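Local coordinates for coiled-coil and C2 domain-containing protein 1-like (Drosophila melanogaster, PDB 6EI6) that binds monophosphorylated phosphatidylinositols and supports ESCRT-III activity in endosomal sorting, probably by keeping the core component shrub from polymerising inappropriately, at residues Gln45-Gln49 / Ile261-Leu266; Phe146-Asn150 / Asn181-Ile187; Gly192-Tyr198 / Leu209-Val215; Leu220-Cys224 / Val249-Leu254. One frame throughout, in Å; residues are numbered along the deposited sequence.

Interaction 1 of 4, residues Gln45-Gln49 / Ile261-Leu266; sequences QLAKQ and ITEKWL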
# COMPACT_ATOMS: atom_id res chain seq x y z
N GLN A 45 -15.24 -7.44 -13.29
CA GLN A 45 -15.92 -6.73 -12.23
C GLN A 45 -15.84 -7.51 -10.92
O GLN A 45 -15.57 -6.93 -9.86
CB GLN A 45 -17.37 -6.45 -12.60
CG GLN A 45 -18.16 -5.78 -11.47
CD GLN A 45 -17.80 -4.31 -11.33
OE1 GLN A 45 -17.42 -3.67 -12.30
NE2 GLN A 45 -17.91 -3.77 -10.11
N LEU A 46 -16.08 -8.83 -10.99
CA LEU A 46 -16.05 -9.65 -9.79
C LEU A 46 -14.64 -9.75 -9.23
O LEU A 46 -14.43 -9.67 -8.02
CB LEU A 46 -16.63 -11.04 -10.09
CG LEU A 46 -18.14 -11.10 -10.37
CD1 LEU A 46 -18.56 -12.45 -11.00
CD2 LEU A 46 -18.94 -10.83 -9.09
N ALA A 47 -13.64 -9.90 -10.12
CA ALA A 47 -12.25 -9.89 -9.68
C ALA A 47 -11.88 -8.58 -8.98
O ALA A 47 -11.19 -8.60 -7.95
CB ALA A 47 -11.30 -10.16 -10.86
N LYS A 48 -12.36 -7.44 -9.50
CA LYS A 48 -12.10 -6.16 -8.81
C LYS A 48 -12.79 -6.13 -7.46
O LYS A 48 -12.24 -5.60 -6.49
CB LYS A 48 -12.58 -4.97 -9.63
CG LYS A 48 -11.69 -4.54 -10.76
CD LYS A 48 -12.31 -3.36 -11.52
CE LYS A 48 -11.52 -3.08 -12.79
NZ LYS A 48 -11.25 -4.33 -13.58
N GLN A 49 -14.00 -6.68 -7.38
CA GLN A 49 -14.71 -6.73 -6.11
C GLN A 49 -13.97 -7.62 -5.12
O GLN A 49 -13.83 -7.27 -3.94
CB GLN A 49 -16.14 -7.23 -6.33
CG GLN A 49 -17.08 -6.18 -6.91
CD GLN A 49 -18.47 -6.73 -7.34
OE1 GLN A 49 -19.13 -6.10 -8.17
NE2 GLN A 49 -18.89 -7.88 -6.80
N ILE A 261 -17.64 1.64 -7.41
CA ILE A 261 -17.75 0.19 -7.49
C ILE A 261 -18.63 -0.35 -6.37
O ILE A 261 -19.44 -1.26 -6.56
CB ILE A 261 -16.35 -0.45 -7.45
CG1 ILE A 261 -15.56 -0.00 -8.68
CG2 ILE A 261 -16.45 -2.00 -7.30
CD1 ILE A 261 -14.35 -0.80 -8.90
N THR A 262 -18.48 0.19 -5.17
CA THR A 262 -19.26 -0.35 -4.07
C THR A 262 -20.76 -0.02 -4.22
O THR A 262 -21.60 -0.69 -3.60
CB THR A 262 -18.67 0.14 -2.75
OG1 THR A 262 -19.03 -0.79 -1.74
CG2 THR A 262 -19.17 1.51 -2.38
N GLU A 263 -21.12 0.95 -5.06
CA GLU A 263 -22.51 1.31 -5.27
C GLU A 263 -23.18 0.47 -6.33
O GLU A 263 -24.41 0.49 -6.42
CB GLU A 263 -22.62 2.78 -5.65
CG GLU A 263 -22.46 3.69 -4.46
CD GLU A 263 -21.94 5.04 -4.88
OE1 GLU A 263 -22.13 5.37 -6.09
OE2 GLU A 263 -21.34 5.75 -4.02
N LYS A 264 -22.41 -0.24 -7.13
CA LYS A 264 -22.96 -1.19 -8.09
C LYS A 264 -22.24 -2.53 -7.93
O LYS A 264 -21.50 -2.99 -8.78
CB LYS A 264 -22.85 -0.65 -9.51
CG LYS A 264 -23.02 0.84 -9.59
CD LYS A 264 -23.36 1.28 -11.01
CE LYS A 264 -22.12 1.83 -11.73
NZ LYS A 264 -22.41 2.19 -13.15
N TRP A 265 -22.48 -3.16 -6.80
CA TRP A 265 -21.90 -4.46 -6.54
C TRP A 265 -22.57 -5.49 -7.44
O TRP A 265 -23.76 -5.78 -7.28
CB TRP A 265 -22.09 -4.81 -5.06
CG TRP A 265 -21.15 -5.82 -4.52
CD1 TRP A 265 -21.43 -7.12 -4.21
CD2 TRP A 265 -19.79 -5.60 -4.14
NE1 TRP A 265 -20.33 -7.73 -3.68
CE2 TRP A 265 -19.30 -6.82 -3.62
CE3 TRP A 265 -18.93 -4.49 -4.18
CZ2 TRP A 265 -17.99 -6.97 -3.18
CZ3 TRP A 265 -17.64 -4.64 -3.75
CH2 TRP A 265 -17.18 -5.87 -3.25
N LEU A 266 -21.82 -6.07 -8.37
CA LEU A 266 -22.39 -7.12 -9.21
C LEU A 266 -22.53 -8.39 -8.39
O LEU A 266 -21.60 -8.80 -7.69
CB LEU A 266 -21.52 -7.35 -10.43
CG LEU A 266 -22.11 -8.10 -11.59
CD1 LEU A 266 -21.54 -7.59 -12.88
CD2 LEU A 266 -21.89 -9.62 -11.46

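Interaction 2 of 4, residues Phe146-Asn150 / Asn181-Ile187; sequences FPLLN and NRQFQRI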
# COMPACT_ATOMS: atom_id res chain seq x y z
N PHE A 146 10.62 12.80 0.72
CA PHE A 146 9.29 12.62 0.13
C PHE A 146 9.08 13.66 -0.96
O PHE A 146 9.14 14.87 -0.67
CB PHE A 146 8.20 12.75 1.21
CG PHE A 146 6.82 12.54 0.68
CD1 PHE A 146 6.17 13.53 -0.05
CD2 PHE A 146 6.17 11.33 0.88
CE1 PHE A 146 4.92 13.32 -0.57
CE2 PHE A 146 4.91 11.12 0.36
CZ PHE A 146 4.28 12.11 -0.36
N PRO A 147 8.78 13.28 -2.21
CA PRO A 147 8.69 14.29 -3.28
C PRO A 147 7.49 15.20 -3.10
O PRO A 147 6.40 14.76 -2.74
CB PRO A 147 8.58 13.44 -4.55
CG PRO A 147 7.99 12.16 -4.11
CD PRO A 147 8.43 11.93 -2.67
N LEU A 148 7.69 16.50 -3.35
CA LEU A 148 6.59 17.47 -3.30
C LEU A 148 6.42 18.15 -4.65
O LEU A 148 6.75 17.56 -5.69
CB LEU A 148 6.81 18.49 -2.18
CG LEU A 148 6.82 17.91 -0.75
CD1 LEU A 148 7.00 18.98 0.31
CD2 LEU A 148 5.58 17.10 -0.42
N LEU A 149 5.92 19.39 -4.65
CA LEU A 149 5.54 20.07 -5.89
C LEU A 149 6.75 20.60 -6.64
O LEU A 149 7.67 21.16 -6.04
CB LEU A 149 4.59 21.23 -5.61
CG LEU A 149 3.19 20.91 -5.11
CD1 LEU A 149 2.60 19.69 -5.83
CD2 LEU A 149 3.21 20.73 -3.60
N ASN A 150 6.71 20.45 -7.97
CA ASN A 150 7.79 20.79 -8.88
C ASN A 150 9.12 20.34 -8.30
O ASN A 150 9.78 21.10 -7.59
CB ASN A 150 7.79 22.29 -9.17
CG ASN A 150 6.58 22.71 -9.98
OD1 ASN A 150 5.81 23.57 -9.55
ND2 ASN A 150 6.40 22.09 -11.15
N ASN A 181 -4.35 18.28 -6.77
CA ASN A 181 -3.32 18.58 -7.77
C ASN A 181 -2.99 17.33 -8.58
O ASN A 181 -2.52 16.32 -8.03
CB ASN A 181 -2.06 19.12 -7.10
CG ASN A 181 -1.19 19.95 -8.04
OD1 ASN A 181 -0.52 20.88 -7.61
ND2 ASN A 181 -1.21 19.61 -9.34
N ARG A 182 -3.19 17.40 -9.90
CA ARG A 182 -2.92 16.23 -10.74
C ARG A 182 -1.44 15.84 -10.74
O ARG A 182 -1.12 14.68 -11.01
CB ARG A 182 -3.41 16.48 -12.18
CG ARG A 182 -2.68 17.57 -12.94
CD ARG A 182 -3.67 18.63 -13.43
NE ARG A 182 -3.02 19.86 -13.90
CZ ARG A 182 -2.82 20.95 -13.15
NH1 ARG A 182 -3.20 20.97 -11.88
NH2 ARG A 182 -2.23 22.02 -13.68
N GLN A 183 -0.54 16.77 -10.42
CA GLN A 183 0.86 16.39 -10.31
C GLN A 183 1.19 15.75 -8.96
O GLN A 183 2.20 15.04 -8.87
CB GLN A 183 1.76 17.61 -10.55
CG GLN A 183 2.23 18.33 -9.30
CD GLN A 183 3.50 19.15 -9.56
OE1 GLN A 183 4.19 18.95 -10.56
NE2 GLN A 183 3.78 20.09 -8.67
N PHE A 184 0.38 15.97 -7.93
CA PHE A 184 0.51 15.13 -6.74
C PHE A 184 0.03 13.72 -7.04
O PHE A 184 0.56 12.74 -6.50
CB PHE A 184 -0.30 15.70 -5.59
CG PHE A 184 0.52 16.35 -4.54
CD1 PHE A 184 1.44 15.62 -3.80
CD2 PHE A 184 0.37 17.71 -4.28
CE1 PHE A 184 2.20 16.23 -2.81
CE2 PHE A 184 1.12 18.33 -3.29
CZ PHE A 184 2.04 17.60 -2.56
N GLN A 185 -1.02 13.60 -7.86
CA GLN A 185 -1.45 12.29 -8.31
C GLN A 185 -0.37 11.62 -9.16
O GLN A 185 -0.18 10.40 -9.08
CB GLN A 185 -2.78 12.42 -9.07
CG GLN A 185 -3.88 13.10 -8.23
CD GLN A 185 -4.81 14.01 -9.05
OE1 GLN A 185 -5.01 13.81 -10.25
NE2 GLN A 185 -5.38 15.02 -8.40
N ARG A 186 0.35 12.41 -9.97
CA ARG A 186 1.58 11.95 -10.62
C ARG A 186 2.50 11.25 -9.63
O ARG A 186 2.98 10.13 -9.86
CB ARG A 186 2.31 13.15 -11.24
CG ARG A 186 3.34 12.76 -12.36
CD ARG A 186 4.81 13.30 -12.23
NE ARG A 186 5.63 12.46 -13.11
CZ ARG A 186 6.86 12.69 -13.56
NH1 ARG A 186 7.52 13.81 -13.27
NH2 ARG A 186 7.43 11.78 -14.34
N ILE A 187 2.76 11.93 -8.52
CA ILE A 187 3.74 11.45 -7.57
C ILE A 187 3.30 10.10 -7.00
O ILE A 187 4.10 9.16 -6.92
CB ILE A 187 3.96 12.50 -6.47
CG1 ILE A 187 4.81 13.66 -7.01
CG2 ILE A 187 4.56 11.88 -5.20
CD1 ILE A 187 4.72 14.93 -6.16

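Interaction 3 of 4, residues Gly192-Tyr198 / Leu209-Val215; sequences GVKFEIY and LIGTVNV. With SO4 (sulfate ion), chain C.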
# COMPACT_ATOMS: atom_id res chain seq x y z
N GLY A 192 8.20 7.61 -5.44
CA GLY A 192 8.34 6.93 -4.17
C GLY A 192 8.99 7.79 -3.11
O GLY A 192 9.33 8.96 -3.34
N VAL A 193 9.14 7.19 -1.93
CA VAL A 193 9.79 7.79 -0.77
C VAL A 193 11.15 7.13 -0.60
O VAL A 193 11.25 5.90 -0.64
CB VAL A 193 8.93 7.57 0.49
CG1 VAL A 193 9.54 8.27 1.67
CG2 VAL A 193 7.51 8.02 0.23
N LYS A 194 12.19 7.94 -0.37
CA LYS A 194 13.57 7.46 -0.26
C LYS A 194 14.00 7.43 1.20
O LYS A 194 13.83 8.42 1.92
CB LYS A 194 14.51 8.35 -1.08
CG LYS A 194 16.00 7.90 -1.13
CD LYS A 194 16.95 9.01 -1.68
CE LYS A 194 17.11 8.94 -3.20
NZ LYS A 194 17.76 10.17 -3.76
N PHE A 195 14.53 6.30 1.65
CA PHE A 195 15.06 6.14 3.01
C PHE A 195 16.56 5.89 2.93
O PHE A 195 16.98 4.89 2.36
CB PHE A 195 14.39 4.98 3.75
CG PHE A 195 12.93 5.16 3.94
CD1 PHE A 195 12.03 4.81 2.93
CD2 PHE A 195 12.44 5.68 5.13
CE1 PHE A 195 10.69 5.00 3.10
CE2 PHE A 195 11.09 5.86 5.31
CZ PHE A 195 10.20 5.51 4.28
N GLU A 196 17.36 6.76 3.53
CA GLU A 196 18.81 6.59 3.55
C GLU A 196 19.27 6.26 4.97
O GLU A 196 18.99 7.01 5.90
CB GLU A 196 19.51 7.84 3.01
CG GLU A 196 19.27 7.99 1.54
CD GLU A 196 19.78 9.30 1.00
OE1 GLU A 196 20.27 10.11 1.80
OE2 GLU A 196 19.69 9.53 -0.23
N ILE A 197 19.93 5.12 5.13
CA ILE A 197 20.35 4.65 6.44
C ILE A 197 21.82 5.02 6.64
O ILE A 197 22.69 4.65 5.83
CB ILE A 197 20.13 3.14 6.59
CG1 ILE A 197 18.64 2.82 6.50
CG2 ILE A 197 20.64 2.68 7.94
CD1 ILE A 197 18.14 2.49 5.09
N TYR A 198 22.11 5.78 7.69
CA TYR A 198 23.45 6.32 7.89
C TYR A 198 24.02 5.86 9.23
O TYR A 198 23.29 5.81 10.23
CB TYR A 198 23.46 7.84 7.86
CG TYR A 198 23.45 8.46 6.49
CD1 TYR A 198 24.63 8.72 5.81
CD2 TYR A 198 22.26 8.84 5.89
CE1 TYR A 198 24.61 9.31 4.56
CE2 TYR A 198 22.25 9.44 4.65
CZ TYR A 198 23.43 9.67 3.99
OH TYR A 198 23.40 10.26 2.75
N LEU A 209 26.91 6.24 4.57
CA LEU A 209 25.69 5.69 3.97
C LEU A 209 25.73 4.16 4.03
O LEU A 209 26.43 3.52 3.25
CB LEU A 209 25.54 6.18 2.54
CG LEU A 209 24.30 5.72 1.78
CD1 LEU A 209 23.01 6.08 2.55
CD2 LEU A 209 24.29 6.32 0.37
N ILE A 210 24.98 3.57 4.96
CA ILE A 210 24.90 2.12 5.08
C ILE A 210 24.10 1.50 3.93
O ILE A 210 24.47 0.44 3.41
CB ILE A 210 24.26 1.75 6.43
CG1 ILE A 210 25.11 2.28 7.57
CG2 ILE A 210 24.06 0.25 6.52
CD1 ILE A 210 24.65 1.76 8.88
N GLY A 211 22.98 2.11 3.55
CA GLY A 211 22.18 1.60 2.46
C GLY A 211 20.96 2.47 2.22
O GLY A 211 20.57 3.28 3.06
N THR A 212 20.36 2.26 1.05
CA THR A 212 19.18 2.99 0.62
C THR A 212 17.99 2.03 0.43
O THR A 212 18.16 0.85 0.07
CB THR A 212 19.47 3.76 -0.68
OG1 THR A 212 20.49 4.73 -0.41
CG2 THR A 212 18.23 4.52 -1.15
N VAL A 213 16.79 2.55 0.71
CA VAL A 213 15.52 1.86 0.48
C VAL A 213 14.58 2.82 -0.23
O VAL A 213 14.38 3.95 0.24
CB VAL A 213 14.90 1.38 1.80
CG1 VAL A 213 13.48 0.95 1.56
CG2 VAL A 213 15.72 0.26 2.43
N ASN A 214 14.00 2.39 -1.35
CA ASN A 214 13.06 3.21 -2.11
C ASN A 214 11.71 2.51 -2.18
O ASN A 214 11.62 1.41 -2.73
CB ASN A 214 13.58 3.49 -3.52
CG ASN A 214 14.56 4.64 -3.54
OD1 ASN A 214 14.19 5.79 -3.28
ND2 ASN A 214 15.83 4.34 -3.84
N VAL A 215 10.66 3.15 -1.66
CA VAL A 215 9.33 2.55 -1.58
C VAL A 215 8.37 3.32 -2.49
O VAL A 215 8.11 4.51 -2.27
CB VAL A 215 8.82 2.52 -0.14
CG1 VAL A 215 7.43 1.93 -0.09
CG2 VAL A 215 9.81 1.75 0.72
S SO4 C . 11.22 7.88 -7.70
O1 SO4 C . 10.67 8.96 -6.87
O2 SO4 C . 10.87 8.08 -9.12
O3 SO4 C . 10.68 6.59 -7.24
O4 SO4 C . 12.68 7.89 -7.58

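Interaction 4 of 4, residues Leu220-Cys224 / Val249-Leu254; sequences LETKC and VRNPIL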
# COMPACT_ATOMS: atom_id res chain seq x y z
N LEU A 220 -0.84 3.09 -2.53
CA LEU A 220 -1.75 3.97 -1.81
C LEU A 220 -2.87 4.51 -2.70
O LEU A 220 -3.77 5.20 -2.20
CB LEU A 220 -0.98 5.12 -1.15
CG LEU A 220 -0.07 4.59 -0.04
CD1 LEU A 220 0.72 5.70 0.60
CD2 LEU A 220 -0.81 3.80 1.03
N GLU A 221 -2.85 4.20 -4.00
CA GLU A 221 -3.95 4.59 -4.87
C GLU A 221 -5.22 3.83 -4.52
O GLU A 221 -6.33 4.40 -4.57
CB GLU A 221 -3.59 4.33 -6.33
CG GLU A 221 -2.64 5.34 -6.90
CD GLU A 221 -2.51 5.19 -8.39
OE1 GLU A 221 -2.63 4.04 -8.87
OE2 GLU A 221 -2.30 6.23 -9.07
N THR A 222 -5.09 2.56 -4.16
CA THR A 222 -6.23 1.74 -3.79
C THR A 222 -6.16 1.18 -2.38
O THR A 222 -7.14 0.60 -1.93
CB THR A 222 -6.40 0.56 -4.76
OG1 THR A 222 -5.29 -0.32 -4.65
CG2 THR A 222 -6.50 1.07 -6.18
N LYS A 223 -5.02 1.32 -1.69
CA LYS A 223 -4.90 0.91 -0.30
C LYS A 223 -4.58 2.12 0.57
O LYS A 223 -4.19 3.19 0.09
CB LYS A 223 -3.83 -0.16 -0.11
CG LYS A 223 -4.27 -1.52 -0.57
CD LYS A 223 -3.30 -2.59 -0.11
CE LYS A 223 -2.76 -3.33 -1.29
NZ LYS A 223 -2.29 -2.31 -2.27
N CYS A 224 -4.76 1.95 1.87
CA CYS A 224 -4.62 3.10 2.73
C CYS A 224 -3.38 3.01 3.61
O CYS A 224 -3.13 3.94 4.39
CB CYS A 224 -5.88 3.27 3.58
SG CYS A 224 -6.32 1.75 4.33
N VAL A 249 -2.16 6.81 4.67
CA VAL A 249 -3.04 7.92 4.34
C VAL A 249 -4.41 7.66 4.96
O VAL A 249 -4.71 6.54 5.40
CB VAL A 249 -3.16 8.15 2.83
CG1 VAL A 249 -1.86 8.70 2.30
CG2 VAL A 249 -3.51 6.84 2.14
N ARG A 250 -5.21 8.73 5.04
CA ARG A 250 -6.56 8.59 5.58
C ARG A 250 -7.44 7.74 4.66
O ARG A 250 -8.25 6.95 5.13
CB ARG A 250 -7.19 9.97 5.79
CG ARG A 250 -8.67 10.00 5.46
CD ARG A 250 -9.45 11.04 6.25
NE ARG A 250 -9.81 10.52 7.57
CZ ARG A 250 -10.64 11.13 8.41
NH1 ARG A 250 -11.20 12.27 8.06
NH2 ARG A 250 -10.90 10.59 9.60
N ASN A 251 -7.30 7.89 3.35
CA ASN A 251 -7.99 6.97 2.46
C ASN A 251 -7.22 6.93 1.15
O ASN A 251 -6.39 7.81 0.90
CB ASN A 251 -9.46 7.38 2.24
CG ASN A 251 -9.61 8.85 1.90
OD1 ASN A 251 -9.96 9.65 2.75
ND2 ASN A 251 -9.37 9.20 0.64
N PRO A 252 -7.45 5.92 0.31
CA PRO A 252 -6.69 5.82 -0.93
C PRO A 252 -6.91 7.02 -1.84
O PRO A 252 -7.94 7.70 -1.77
CB PRO A 252 -7.21 4.53 -1.57
CG PRO A 252 -7.74 3.72 -0.43
CD PRO A 252 -8.26 4.72 0.57
N ILE A 253 -5.91 7.30 -2.67
CA ILE A 253 -6.01 8.38 -3.64
C ILE A 253 -7.27 8.22 -4.49
O ILE A 253 -8.03 9.17 -4.70
CB ILE A 253 -4.75 8.45 -4.53
CG1 ILE A 253 -3.48 8.50 -3.67
CG2 ILE A 253 -4.80 9.65 -5.44
CD1 ILE A 253 -3.54 9.51 -2.58
N LEU A 254 -7.50 7.01 -5.00
CA LEU A 254 -8.65 6.71 -5.84
C LEU A 254 -9.85 6.21 -5.04
O LEU A 254 -10.52 5.25 -5.44
CB LEU A 254 -8.26 5.70 -6.91
CG LEU A 254 -6.99 6.04 -7.68
CD1 LEU A 254 -6.65 4.92 -8.69
CD2 LEU A 254 -7.16 7.40 -8.36

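Interaction 1 of 4, residues Gln45-Gln49 / Ile261-Leu266
Q49 of helix 34-62 reaches into the turn where helix 255-263 gives way to the C-terminal strand 265-268, joining the helical hairpin of helices 34-62 and 66-91 to the C-terminal end of the chain. Its side chain lies over the indole of W265 and ends on the backbone of L266. Q49 CB sits 3.5 Å from W265 CH2, at the outer rim of the six-membered ring. Q49 CG comes next and makes a CH-pi contact almost straight over that W265 ring, 3.5 Å from its centroid and 10° off the normal. With CG beside the backbone N (chi1 -77°) and the chain extended beyond it, the carboxamide is carried on across the same face of the indole, its plane 19° from that of the ring. At the tip, Q49 NE2 donates a nearly straight bond to L266 O (3.0 Å), using a lone pair in the carbonyl plane. The other tip atom, Q49 OE1, accepts from L266 N at 2.7 Å, so the two bonds fix the rotation of the amide and pair it with L266 much as a neighbouring strand would. A third bond, from Q45 NE2 to Q49 OE1, gives that oxygen two donors. V79 of helix 66-91 touches both Q49 and W265, and F106 meets the indole ring. Around this polar centre, L266 packs on the helix through CB, which faces Q45 CG, and through CD2, which meets L46 CD2 at 4.0 Å. Beyond the bend at chi2, Q45 passes I261 in the opposite sense, with Q45 NE2 3.6 Å from I261 CG2.

Interaction 2 of 4, residues Phe146-Asn150 / Asn181-Ile187
The ring of F184 receives L148 CD2 at its edge, near the ring plane and 4.2 Å from CZ, while N181 CB of its own segment lies in plane at another part of the rim. L149 also packs against F184, though the modelled approach is too close for its details to be trusted. The ring of F146 bears P147 CD on one face, 3.7 Å above the plane and offset toward the rim. These groups pack helix 182-190 of the C2 domain, a beta-sandwich fold, against the connection that leaves strand 140-145 and leads to strand 155-157. N181 occupies the N-cap position of the helix, and the first turns present Q183, F184 and I187 to the extended segment 146-150.

F184 and I187 are buried, and the contact between the segments is largely apolar at their end of it. The F146 side chain turns toward strand 119-128 of the facing sheet, where it meets L120 and I122, and F154 also packs on it. At the more exposed end, the amide of Q183 lies beside the backbone of N150, and the planes of the Q183 and N150 side-chain amides are 66° apart. One turn on from Q183, I187 has CG1 beside its backbone N and anti to the carbonyl carbon (chi1 -75°). That directs its CD1 to the backbone of the loop, 3.4 Å from L148 O, whereas the other branch, I187 CG2, slides past the proline ring and comes to 3.6 Å from P147 CG.

Interaction 3 of 4, residues Gly192-Tyr198 / Leu209-Val215
F195 and V213 exchange a pair of backbone hydrogen bonds, F195 N to V213 O at 2.7 Å and V213 N to F195 O at 2.9 Å. V193 and V215 form another such pair, and I197 N donates to G211 O. Between these hydrogen-bonded pairs lie the non-hydrogen-bonded pairs K194 with N214 and E196 with T212. The alternation breaks at I197: its carbonyl oxygen accepts from I210 N at 2.7 Å and, weakly, from G211 N, so two residues stand opposite one in a classic beta bulge. Beyond the bulge, L209 CD1 lies over one face of the Y198 ring, 4.0 Å from its centroid and 16° off the normal, a CH-pi contact. The phenol hydroxyl of Y198 donates to E196 OE1 from above the carboxylate plane.

The two strands, 157° apart in direction, form an antiparallel beta hairpin at one margin of the C2-domain beta sandwich. F195, I197, V213 and V215 turn inward on the same face. A chi1 of -62° sets F195 CG opposite its own carbonyl carbon, and the ring then turns an edge to V213 O, while F195 CE1 comes to 4.1 Å from V215 CG2. I197 CD1 meets V213 CG2 at 4.2 Å. Strand 241-249 of the facing sheet covers this side through L243, V245 and I247. On the other face, the Y198 ring meets that of Y141 with nearly parallel planes. At the beginning of strand 192-199, G192 N donates to O1 of a sulfate ion (3.2 Å), probably from the crystallisation liquor, that H191 ND1 and K216 NZ also hydrogen-bond.

Interaction 4 of 4, residues Leu220-Cys224 / Val249-Leu254
Backbone hydrogen bonds at both ends join L220-C224 to V249-L254. I253 N donates to L220 O (3.0 Å) and L254 N to E221 O (2.9 Å). At the far end V249 N donates to C224 O at 3.0 Å. Within the second segment, N251 ND2 bonds P252 O from above its carbonyl plane.

Van der Waals contacts lie between these bonds. The P252 ring pushes into the turn against backbone carbonyl oxygens, with P252 CB 3.1 Å from E221 O and P252 CG 3.5 Å from T222 O. Apolar contacts join P252 CD to C224 CB and V249 CG2, placed between its backbone N and carbonyl carbon, to L220 CD2 at 4.2 Å. L254 runs alongside E221, pointing the same way, its CD1 3.9 Å from E221 CB.

The carboxylate of E221 has its salt-bridge partner outside the two segments: OE2 pairs with K189 NZ of helix 182-190.

The contact joins the turn before strand 225-233 to the exit from strand 241-249, neighbours in one sheet of the C2 sandwich. F188 of helix 182-190 touches L220 and I253, L120 of strand 119-128 touches L220 and V249, helix 34-62 meets K223 and C224, and L254 stands at the N-cap of helix 255-263.

Overall arrangement
Interaction 1 closes the longest loop and encloses the other three, which follow in series along the chain as interactions 2, 3 and 4. Interactions 2 and 3 belong to the C2 domain and touch directly, helix 182-190 running on into strand 192-199; P147 CD lies 3.2 Å from G192 O. Interaction 4 sits near the chain's centre, its centre about 15 Å from that of interaction 2 and 18 Å from that of interaction 1. Interactions 1 and 3, their centres about 38 Å apart, lie on opposite sides of the chain's centre. Helix 255-263 links interactions 4 and 1, joining the phosphoinositide-binding C2 domain to the helical hairpin.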